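Local coordinates for protein chitin deacetylase 1 (Bombyx mori, PDB 5ZNT) that hydrolyses the N-acetamido groups of N-acetyl-D-glucosamine residues in chitin, a zinc-dependent step that yields chitosan and acetate, at residues Pro2-Ser10 with Ser200-Val208; Asp169-Ser177 with Tyr184-His195. All coordinates share one frame; numbering follows the deposited sequence.

Contact 1 (Pro2-Ser10 with Ser200-Val208); sequences PNRAPPCDS and SCPTRSHAV
Ala5 and Thr203 make the hydrogen bond that joins these two irregular segments. Ala5 N gives its hydrogen to Thr203 O at 2.9 Å. The bond is nearly straight, 165° at the hydrogen. The same carbonyl oxygen also faces the CA-H of Arg4, with Thr203 O 3.6 Å from Arg4 CA. A second CA-H...O contact runs the other way, from Arg204 CA to Asn3 O at 3.5 Å. Both CA-H...O contacts are long and bent, and only supplement the N-H bond.

The apolar part is small. The CB of Ala5 points at the other segment and is buried there. It lies 3.3 Å from Ser205 OG and 3.7 Å from Arg204 C. With chi1 at -64°, Ser205 OG lies beside its own backbone N, where it meets the Ala5 methyl and hydrogen-bonds to Tyr187 O. Toward Ala5 it offers only van der Waals contact. The first two methylenes of Arg204 lie against Asn3 O, with Arg204 CB at 3.4 Å.

Arg4 reaches back to Thr203 although its CB points away. The chain bends at chi2 (134°), and this brings the guanidinium over the threonine. Thr203 CB sits above the centre of its plane, and Thr203 CG2 is 3.6 Å from Arg4 NH2. The flat, charged group rests on the CB and CG2 of a threonine that is itself partly exposed.

The contact lays the start of this chain on the outside of the deacetylase domain, away from the zinc. Asn155 OD1, on helix 154-163, accepts from Thr203 N, Arg204 N and His206 NE2, tying the 200-208 loop to that helix. Pro202 packs on Phe158 and Arg204 on Thr159 of the same helix, and Val208 leads into strand 209-214.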
loop_
_atom_site.group_PDB
_atom_site.type_symbol
_atom_site.label_atom_id
_atom_site.label_comp_id
_atom_site.label_asym_id
_atom_site.label_seq_id
_atom_site.Cartn_x
_atom_site.Cartn_y
_atom_site.Cartn_z
ATOM N N PRO A 2 -28.789 -11.944 -4.396
ATOM C CA PRO A 2 -27.832 -12.529 -5.320
ATOM C C PRO A 2 -26.893 -13.331 -4.512
ATOM O O PRO A 2 -27.271 -13.799 -3.454
ATOM C CB PRO A 2 -27.076 -11.317 -5.846
ATOM C CG PRO A 2 -26.978 -10.475 -4.675
ATOM C CD PRO A 2 -28.285 -10.665 -3.899
ATOM N N ASN A 3 -25.686 -13.490 -5.019
ATOM C CA ASN A 3 -24.691 -14.214 -4.303
ATOM C C ASN A 3 -23.777 -13.457 -3.408
ATOM O O ASN A 3 -22.579 -13.431 -3.558
ATOM C CB ASN A 3 -24.037 -15.249 -5.151
ATOM C CG ASN A 3 -24.816 -16.514 -5.080
ATOM O OD1 ASN A 3 -26.035 -16.462 -4.960
ATOM N ND2 ASN A 3 -24.142 -17.640 -5.103
ATOM N N ARG A 4 -24.465 -12.887 -2.456
ATOM C CA ARG A 4 -23.946 -12.148 -1.412
ATOM C C ARG A 4 -23.062 -13.081 -0.647
ATOM O O ARG A 4 -23.463 -14.130 -0.321
ATOM C CB ARG A 4 -25.107 -11.818 -0.587
ATOM C CG ARG A 4 -25.035 -10.537 0.117
ATOM C CD ARG A 4 -26.311 -9.789 -0.048
ATOM N NE ARG A 4 -26.037 -8.411 0.266
ATOM C CZ ARG A 4 -26.303 -7.386 -0.511
ATOM N NH1 ARG A 4 -26.918 -7.573 -1.657
ATOM N NH2 ARG A 4 -26.004 -6.166 -0.111
ATOM N N ALA A 5 -21.849 -12.682 -0.386
ATOM C CA ALA A 5 -20.930 -13.501 0.380
ATOM C C ALA A 5 -21.495 -13.728 1.780
ATOM O O ALA A 5 -22.093 -12.818 2.365
ATOM C CB ALA A 5 -19.553 -12.839 0.461
ATOM N N PRO A 6 -21.344 -14.924 2.332
ATOM C CA PRO A 6 -21.881 -15.203 3.657
ATOM C C PRO A 6 -20.972 -14.648 4.735
ATOM O O PRO A 6 -19.815 -14.284 4.461
ATOM C CB PRO A 6 -21.921 -16.737 3.699
ATOM C CG PRO A 6 -20.825 -17.154 2.808
ATOM C CD PRO A 6 -20.761 -16.124 1.704
ATOM N N PRO A 7 -21.450 -14.581 5.978
ATOM C CA PRO A 7 -20.565 -14.189 7.076
ATOM C C PRO A 7 -19.433 -15.189 7.202
ATOM O O PRO A 7 -19.559 -16.350 6.816
ATOM C CB PRO A 7 -21.478 -14.227 8.312
ATOM C CG PRO A 7 -22.871 -14.224 7.774
ATOM C CD PRO A 7 -22.808 -14.906 6.452
ATOM N N CYS A 8 -18.311 -14.708 7.734
ATOM C CA CYS A 8 -17.143 -15.549 7.969
ATOM C C CYS A 8 -17.544 -16.895 8.564
ATOM O O CYS A 8 -18.275 -16.956 9.555
ATOM C CB CYS A 8 -16.173 -14.841 8.917
ATOM S SG CYS A 8 -14.772 -15.886 9.397
ATOM N N ASP A 9 -17.075 -17.968 7.939
ATOM C CA ASP A 9 -17.223 -19.335 8.442
ATOM C C ASP A 9 -15.817 -19.902 8.624
ATOM O O ASP A 9 -15.200 -20.361 7.660
ATOM C CB ASP A 9 -18.047 -20.189 7.483
ATOM C CG ASP A 9 -18.255 -21.611 7.990
ATOM O OD1 ASP A 9 -17.835 -21.918 9.134
ATOM O OD2 ASP A 9 -18.828 -22.425 7.231
ATOM N N SER A 10 -15.317 -19.873 9.861
ATOM C CA SER A 10 -13.952 -20.310 10.139
ATOM C C SER A 10 -13.710 -21.762 9.755
ATOM O O SER A 10 -12.557 -22.203 9.766
ATOM C CB SER A 10 -13.622 -20.115 11.622
ATOM O OG SER A 10 -14.196 -18.919 12.136
ATOM N N SER A 200 -19.119 2.641 -2.456
ATOM C CA SER A 200 -19.730 1.429 -2.981
ATOM C C SER A 200 -18.759 0.281 -2.716
ATOM O O SER A 200 -17.731 0.175 -3.386
ATOM C CB SER A 200 -20.034 1.615 -4.474
ATOM O OG SER A 200 -20.182 0.391 -5.174
ATOM N N CYS A 201 -19.082 -0.588 -1.704
ATOM C CA CYS A 201 -18.207 -1.692 -1.318
ATOM C C CYS A 201 -18.662 -2.998 -1.951
ATOM O O CYS A 201 -19.842 -3.165 -2.284
ATOM C CB CYS A 201 -18.183 -1.862 0.210
ATOM S SG CYS A 201 -17.383 -0.544 1.100
ATOM N N PRO A 202 -17.757 -3.961 -2.109
ATOM C CA PRO A 202 -18.157 -5.266 -2.641
ATOM C C PRO A 202 -19.131 -5.967 -1.707
ATOM O O PRO A 202 -19.112 -5.772 -0.490
ATOM C CB PRO A 202 -16.834 -6.039 -2.736
ATOM C CG PRO A 202 -15.945 -5.379 -1.733
ATOM C CD PRO A 202 -16.315 -3.918 -1.803
ATOM N N THR A 203 -19.987 -6.794 -2.297
ATOM C CA THR A 203 -20.934 -7.597 -1.542
ATOM C C THR A 203 -20.832 -9.076 -1.827
ATOM O O THR A 203 -21.219 -9.874 -0.967
ATOM C CB THR A 203 -22.376 -7.163 -1.833
ATOM O OG1 THR A 203 -22.611 -7.268 -3.241
ATOM C CG2 THR A 203 -22.609 -5.754 -1.381
ATOM N N ARG A 204 -20.333 -9.471 -2.998
ATOM C CA ARG A 204 -20.216 -10.877 -3.337
ATOM C C ARG A 204 -18.852 -11.416 -2.901
ATOM O O ARG A 204 -17.995 -10.683 -2.395
ATOM C CB ARG A 204 -20.449 -11.081 -4.835
ATOM C CG ARG A 204 -21.803 -10.574 -5.319
ATOM C CD ARG A 204 -22.130 -11.067 -6.727
ATOM N NE ARG A 204 -21.191 -10.542 -7.713
ATOM C CZ ARG A 204 -21.334 -9.373 -8.336
ATOM N NH1 ARG A 204 -22.388 -8.602 -8.075
ATOM N NH2 ARG A 204 -20.418 -8.970 -9.215
ATOM N N SER A 205 -18.654 -12.717 -3.103
ATOM C CA SER A 205 -17.395 -13.371 -2.783
ATOM C C SER A 205 -16.372 -13.087 -3.874
ATOM O O SER A 205 -16.664 -13.234 -5.066
ATOM C CB SER A 205 -17.584 -14.884 -2.640
ATOM O OG SER A 205 -18.433 -15.168 -1.548
ATOM N N HIS A 206 -15.170 -12.697 -3.457
ATOM C CA HIS A 206 -14.077 -12.411 -4.374
ATOM C C HIS A 206 -12.805 -12.982 -3.775
ATOM O O HIS A 206 -12.543 -12.794 -2.580
ATOM C CB HIS A 206 -13.920 -10.904 -4.608
ATOM C CG HIS A 206 -15.141 -10.228 -5.152
ATOM N ND1 HIS A 206 -15.494 -10.279 -6.486
ATOM C CD2 HIS A 206 -16.064 -9.442 -4.551
ATOM C CE1 HIS A 206 -16.590 -9.567 -6.679
ATOM N NE2 HIS A 206 -16.954 -9.044 -5.521
ATOM N N ALA A 207 -12.021 -13.677 -4.601
ATOM C CA ALA A 207 -10.768 -14.298 -4.167
ATOM C C ALA A 207 -9.633 -13.272 -4.163
ATOM O O ALA A 207 -8.660 -13.371 -4.912
ATOM C CB ALA A 207 -10.429 -15.482 -5.063
ATOM N N VAL A 208 -9.777 -12.277 -3.285
ATOM C CA VAL A 208 -8.873 -11.133 -3.204
ATOM C C VAL A 208 -8.642 -10.824 -1.737
ATOM O O VAL A 208 -9.585 -10.828 -0.940
ATOM C CB VAL A 208 -9.455 -9.881 -3.906
ATOM C CG1 VAL A 208 -8.458 -8.717 -3.840
ATOM C CG2 VAL A 208 -9.852 -10.192 -5.374
#

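Contact 2 (Asp169-Ser177 with Tyr184-His195); sequences DSTITAPLS and YTMYFRMPHRCH
Ile172 meets His192 beside the mixed sheet of the CE4 deacetylase domain, a distorted beta/alpha barrel, where a loop packs on strand 173-174. Strands 173-174 and 184-185 both pair with strand 209-214, and residues 190-195 return along 172-175. Ile172 CG2, anti to the backbone N, is thereby put at the edge of the His192 ring, near its plane, 3.4 Å from His192 CE1. It also meets the Met190 CE methyl and Tyr184 OH. Thr173 bonds to the other segment through water alone. One water links Thr173 N to His195 O, the other Thr173 O to His195 N. Ala174 CB lies over the centre of the His192 ring, 4.0 Å from its centroid, in a CH-pi contact. The imidazole is fixed at both nitrogens: NE2 pairs with Tyr184 OH at 2.8 Å, and ND1 donates to Arg193 O. With an alanine here instead of His192, Tyr184 OH would probably lose this partner and a gap would open beside Ile172 CG2 and Ala174 CB. Pro175 packs on His195, whose NE2 is hydrogen-bonded to Glu215. Pro175 CB stands 3.8 Å from the centroid of the His195 ring, over its face and offset toward the rim.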
loop_
_atom_site.group_PDB
_atom_site.type_symbol
_atom_site.label_atom_id
_atom_site.label_comp_id
_atom_site.label_asym_id
_atom_site.label_seq_id
_atom_site.Cartn_x
_atom_site.Cartn_y
_atom_site.Cartn_z
ATOM N N ASP A 169 -6.155 -5.830 -2.518
ATOM C CA ASP A 169 -6.558 -4.443 -2.560
ATOM C C ASP A 169 -6.234 -3.782 -1.226
ATOM O O ASP A 169 -6.261 -4.426 -0.172
ATOM C CB ASP A 169 -8.053 -4.336 -2.842
ATOM C CG ASP A 169 -8.553 -2.934 -2.711
ATOM O OD1 ASP A 169 -8.198 -2.105 -3.572
ATOM O OD2 ASP A 169 -9.270 -2.633 -1.738
ATOM N N SER A 170 -5.904 -2.489 -1.277
ATOM C CA SER A 170 -5.790 -1.656 -0.075
ATOM C C SER A 170 -6.478 -0.330 -0.392
ATOM O O SER A 170 -5.855 0.729 -0.510
ATOM C CB SER A 170 -4.344 -1.442 0.375
ATOM O OG SER A 170 -4.327 -0.795 1.658
ATOM N N THR A 171 -7.789 -0.404 -0.546
ATOM C CA THR A 171 -8.636 0.761 -0.780
ATOM C C THR A 171 -9.739 0.915 0.263
ATOM O O THR A 171 -10.200 2.032 0.504
ATOM C CB THR A 171 -9.282 0.661 -2.172
ATOM O OG1 THR A 171 -8.273 0.383 -3.153
ATOM C CG2 THR A 171 -10.033 1.929 -2.529
ATOM N N ILE A 172 -10.158 -0.175 0.893
ATOM C CA ILE A 172 -11.293 -0.153 1.808
ATOM C C ILE A 172 -10.838 0.367 3.162
ATOM O O ILE A 172 -9.856 -0.123 3.731
ATOM C CB ILE A 172 -11.907 -1.553 1.922
ATOM C CG1 ILE A 172 -12.525 -1.928 0.574
ATOM C CG2 ILE A 172 -12.953 -1.593 3.074
ATOM C CD1 ILE A 172 -12.994 -3.365 0.515
ATOM N N THR A 173 -11.524 1.385 3.670
ATOM C CA THR A 173 -11.219 1.954 4.976
ATOM C C THR A 173 -12.100 1.314 6.048
ATOM O O THR A 173 -13.282 1.051 5.815
ATOM C CB THR A 173 -11.429 3.470 4.951
ATOM O OG1 THR A 173 -10.498 4.070 4.018
ATOM C CG2 THR A 173 -11.199 4.029 6.297
ATOM N N ALA A 174 -11.513 1.035 7.219
ATOM C CA ALA A 174 -12.304 0.572 8.352
ATOM C C ALA A 174 -12.409 1.683 9.372
ATOM O O ALA A 174 -11.385 2.272 9.731
ATOM C CB ALA A 174 -11.681 -0.676 9.003
ATOM N N PRO A 175 -13.603 2.015 9.857
ATOM C CA PRO A 175 -13.708 3.111 10.822
ATOM C C PRO A 175 -12.884 2.817 12.066
ATOM O O PRO A 175 -12.679 1.657 12.435
ATOM C CB PRO A 175 -15.214 3.173 11.145
ATOM C CG PRO A 175 -15.735 1.847 10.813
ATOM C CD PRO A 175 -14.897 1.352 9.626
ATOM N N LEU A 176 -12.381 3.890 12.673
ATOM C CA LEU A 176 -11.646 3.822 13.931
ATOM C C LEU A 176 -12.354 2.892 14.906
ATOM O O LEU A 176 -13.550 3.051 15.178
ATOM C CB LEU A 176 -11.519 5.220 14.526
ATOM C CG LEU A 176 -10.790 5.284 15.871
ATOM C CD1 LEU A 176 -9.360 4.779 15.740
ATOM C CD2 LEU A 176 -10.818 6.675 16.479
ATOM N N SER A 177 -11.621 1.879 15.357
ATOM C CA SER A 177 -12.131 0.771 16.146
ATOM C C SER A 177 -11.049 0.371 17.131
ATOM O O SER A 177 -9.858 0.514 16.843
ATOM C CB SER A 177 -12.468 -0.468 15.293
ATOM O OG SER A 177 -13.538 -0.241 14.395
ATOM N N TYR A 184 -8.191 -9.157 5.764
ATOM C CA TYR A 184 -9.151 -10.231 5.573
ATOM C C TYR A 184 -9.273 -10.503 4.081
ATOM O O TYR A 184 -8.940 -9.650 3.252
ATOM C CB TYR A 184 -10.510 -9.880 6.215
ATOM C CG TYR A 184 -11.098 -8.568 5.753
ATOM C CD1 TYR A 184 -11.870 -8.502 4.592
ATOM C CD2 TYR A 184 -10.896 -7.398 6.479
ATOM C CE1 TYR A 184 -12.404 -7.307 4.155
ATOM C CE2 TYR A 184 -11.417 -6.190 6.046
ATOM C CZ TYR A 184 -12.169 -6.156 4.883
ATOM O OH TYR A 184 -12.700 -4.972 4.449
ATOM N N THR A 185 -9.698 -11.715 3.731
ATOM C CA THR A 185 -9.999 -11.993 2.333
ATOM C C THR A 185 -11.464 -11.676 2.052
ATOM O O THR A 185 -12.295 -11.585 2.958
ATOM C CB THR A 185 -9.688 -13.447 1.954
ATOM O OG1 THR A 185 -10.568 -14.333 2.643
ATOM C CG2 THR A 185 -8.256 -13.801 2.308
ATOM N N MET A 186 -11.771 -11.461 0.780
ATOM C CA MET A 186 -13.109 -11.045 0.404
ATOM C C MET A 186 -14.021 -12.223 0.043
ATOM O O MET A 186 -15.088 -12.001 -0.535
ATOM C CB MET A 186 -13.049 -10.051 -0.763
ATOM C CG MET A 186 -12.325 -8.722 -0.473
ATOM S SD MET A 186 -13.160 -7.673 0.749
ATOM C CE MET A 186 -14.849 -8.026 0.395
ATOM N N TYR A 187 -13.627 -13.461 0.363
ATOM C CA TYR A 187 -14.520 -14.593 0.114
ATOM C C TYR A 187 -15.794 -14.490 0.946
ATOM O O TYR A 187 -16.851 -14.989 0.541
ATOM C CB TYR A 187 -13.833 -15.911 0.449
ATOM C CG TYR A 187 -12.713 -16.362 -0.456
ATOM C CD1 TYR A 187 -12.973 -16.834 -1.745
ATOM C CD2 TYR A 187 -11.395 -16.379 0.003
ATOM C CE1 TYR A 187 -11.947 -17.287 -2.560
ATOM C CE2 TYR A 187 -10.361 -16.826 -0.808
ATOM C CZ TYR A 187 -10.643 -17.284 -2.082
ATOM O OH TYR A 187 -9.595 -17.722 -2.864
ATOM N N PHE A 188 -15.701 -13.868 2.114
ATOM C CA PHE A 188 -16.785 -13.734 3.069
ATOM C C PHE A 188 -17.069 -12.259 3.273
ATOM O O PHE A 188 -16.247 -11.396 2.936
ATOM C CB PHE A 188 -16.430 -14.420 4.395
ATOM C CG PHE A 188 -16.282 -15.906 4.262
ATOM C CD1 PHE A 188 -15.061 -16.469 3.943
ATOM C CD2 PHE A 188 -17.386 -16.739 4.397
ATOM C CE1 PHE A 188 -14.926 -17.844 3.787
ATOM C CE2 PHE A 188 -17.258 -18.119 4.245
ATOM C CZ PHE A 188 -16.024 -18.670 3.939
ATOM N N ARG A 189 -18.263 -11.985 3.804
ATOM C CA ARG A 189 -18.708 -10.623 4.054
ATOM C C ARG A 189 -17.655 -9.825 4.813
ATOM O O ARG A 189 -17.011 -10.339 5.731
ATOM C CB ARG A 189 -20.012 -10.650 4.858
ATOM C CG ARG A 189 -20.739 -9.341 4.913
ATOM C CD ARG A 189 -22.141 -9.555 5.496
ATOM N NE ARG A 189 -22.093 -9.849 6.924
ATOM C CZ ARG A 189 -23.076 -10.439 7.609
ATOM N NH1 ARG A 189 -24.186 -10.829 7.001
ATOM N NH2 ARG A 189 -22.938 -10.649 8.903
ATOM N N MET A 190 -17.494 -8.562 4.421
ATOM C CA MET A 190 -16.599 -7.660 5.130
ATOM C C MET A 190 -16.963 -7.630 6.610
ATOM O O MET A 190 -18.154 -7.575 6.950
ATOM C CB MET A 190 -16.708 -6.238 4.569
ATOM C CG MET A 190 -16.201 -6.078 3.152
ATOM S SD MET A 190 -16.722 -4.492 2.484
ATOM C CE MET A 190 -16.162 -3.382 3.747
ATOM N N PRO A 191 -15.981 -7.620 7.508
ATOM C CA PRO A 191 -16.288 -7.620 8.942
ATOM C C PRO A 191 -16.514 -6.228 9.509
ATOM O O PRO A 191 -16.335 -6.027 10.713
ATOM C CB PRO A 191 -15.040 -8.247 9.558
ATOM C CG PRO A 191 -13.922 -7.723 8.634
ATOM C CD PRO A 191 -14.527 -7.720 7.250
ATOM N N HIS A 192 -16.889 -5.263 8.673
ATOM C CA HIS A 192 -17.111 -3.898 9.135
ATOM C C HIS A 192 -17.971 -3.191 8.105
ATOM O O HIS A 192 -18.156 -3.677 6.990
ATOM C CB HIS A 192 -15.799 -3.137 9.345
ATOM C CG HIS A 192 -14.988 -2.997 8.094
ATOM N ND1 HIS A 192 -15.161 -1.952 7.211
ATOM C CD2 HIS A 192 -14.006 -3.774 7.578
ATOM C CE1 HIS A 192 -14.315 -2.092 6.202
ATOM N NE2 HIS A 192 -13.608 -3.193 6.396
ATOM N N ARG A 193 -18.506 -2.038 8.501
ATOM C CA ARG A 193 -19.362 -1.250 7.628
ATOM C C ARG A 193 -18.572 -0.684 6.449
ATOM O O ARG A 193 -17.375 -0.395 6.550
ATOM C CB ARG A 193 -19.989 -0.083 8.389
ATOM C CG ARG A 193 -20.964 -0.472 9.492
ATOM C CD ARG A 193 -21.736 0.757 9.958
ATOM N NE ARG A 193 -22.838 0.336 10.820
ATOM C CZ ARG A 193 -22.702 0.081 12.117
ATOM N NH1 ARG A 193 -21.511 0.213 12.688
ATOM N NH2 ARG A 193 -23.756 -0.323 12.832
ATOM N N CYS A 194 -19.268 -0.514 5.332
ATOM C CA CYS A 194 -18.741 0.270 4.218
ATOM C C CYS A 194 -18.619 1.720 4.664
ATOM O O CYS A 194 -19.623 2.367 4.971
ATOM C CB CYS A 194 -19.662 0.141 3.010
ATOM S SG CYS A 194 -18.908 0.790 1.486
ATOM N N HIS A 195 -17.395 2.237 4.711
ATOM C CA HIS A 195 -17.092 3.487 5.392
ATOM C C HIS A 195 -16.635 4.545 4.396
ATOM O O HIS A 195 -15.827 4.267 3.502
ATOM C CB HIS A 195 -16.014 3.255 6.463
ATOM C CG HIS A 195 -15.752 4.440 7.342
ATOM N ND1 HIS A 195 -16.685 4.937 8.227
ATOM C CD2 HIS A 195 -14.650 5.220 7.479
ATOM C CE1 HIS A 195 -16.172 5.975 8.865
ATOM N NE2 HIS A 195 -14.938 6.166 8.431
HETATM O O HOH W 1 -14.062 2.572 2.241
HETATM O O HOH W 2 -15.239 0.602 4.043
#

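In the fold
Contact 1 is a surface contact, and contact 2 is partly buried, closer to the centre of the chain. Their centres are about 11 Å apart. Along the chain, contact 2 falls wholly between the two segments of contact 1. The Cys194-Cys201 disulfide ties segment 184-195 to segment 200-208. Pro7 O also packs against Phe188 CD2. Strand 209-214 follows segment 200-208 and pairs with the strands of contact 2. The chemistry differs with depth. Contact 1 has a direct backbone bond and little side-chain packing. Contact 2 has no direct hydrogen bond across its two segments, but has bridging waters and histidine rings covered by aliphatic groups.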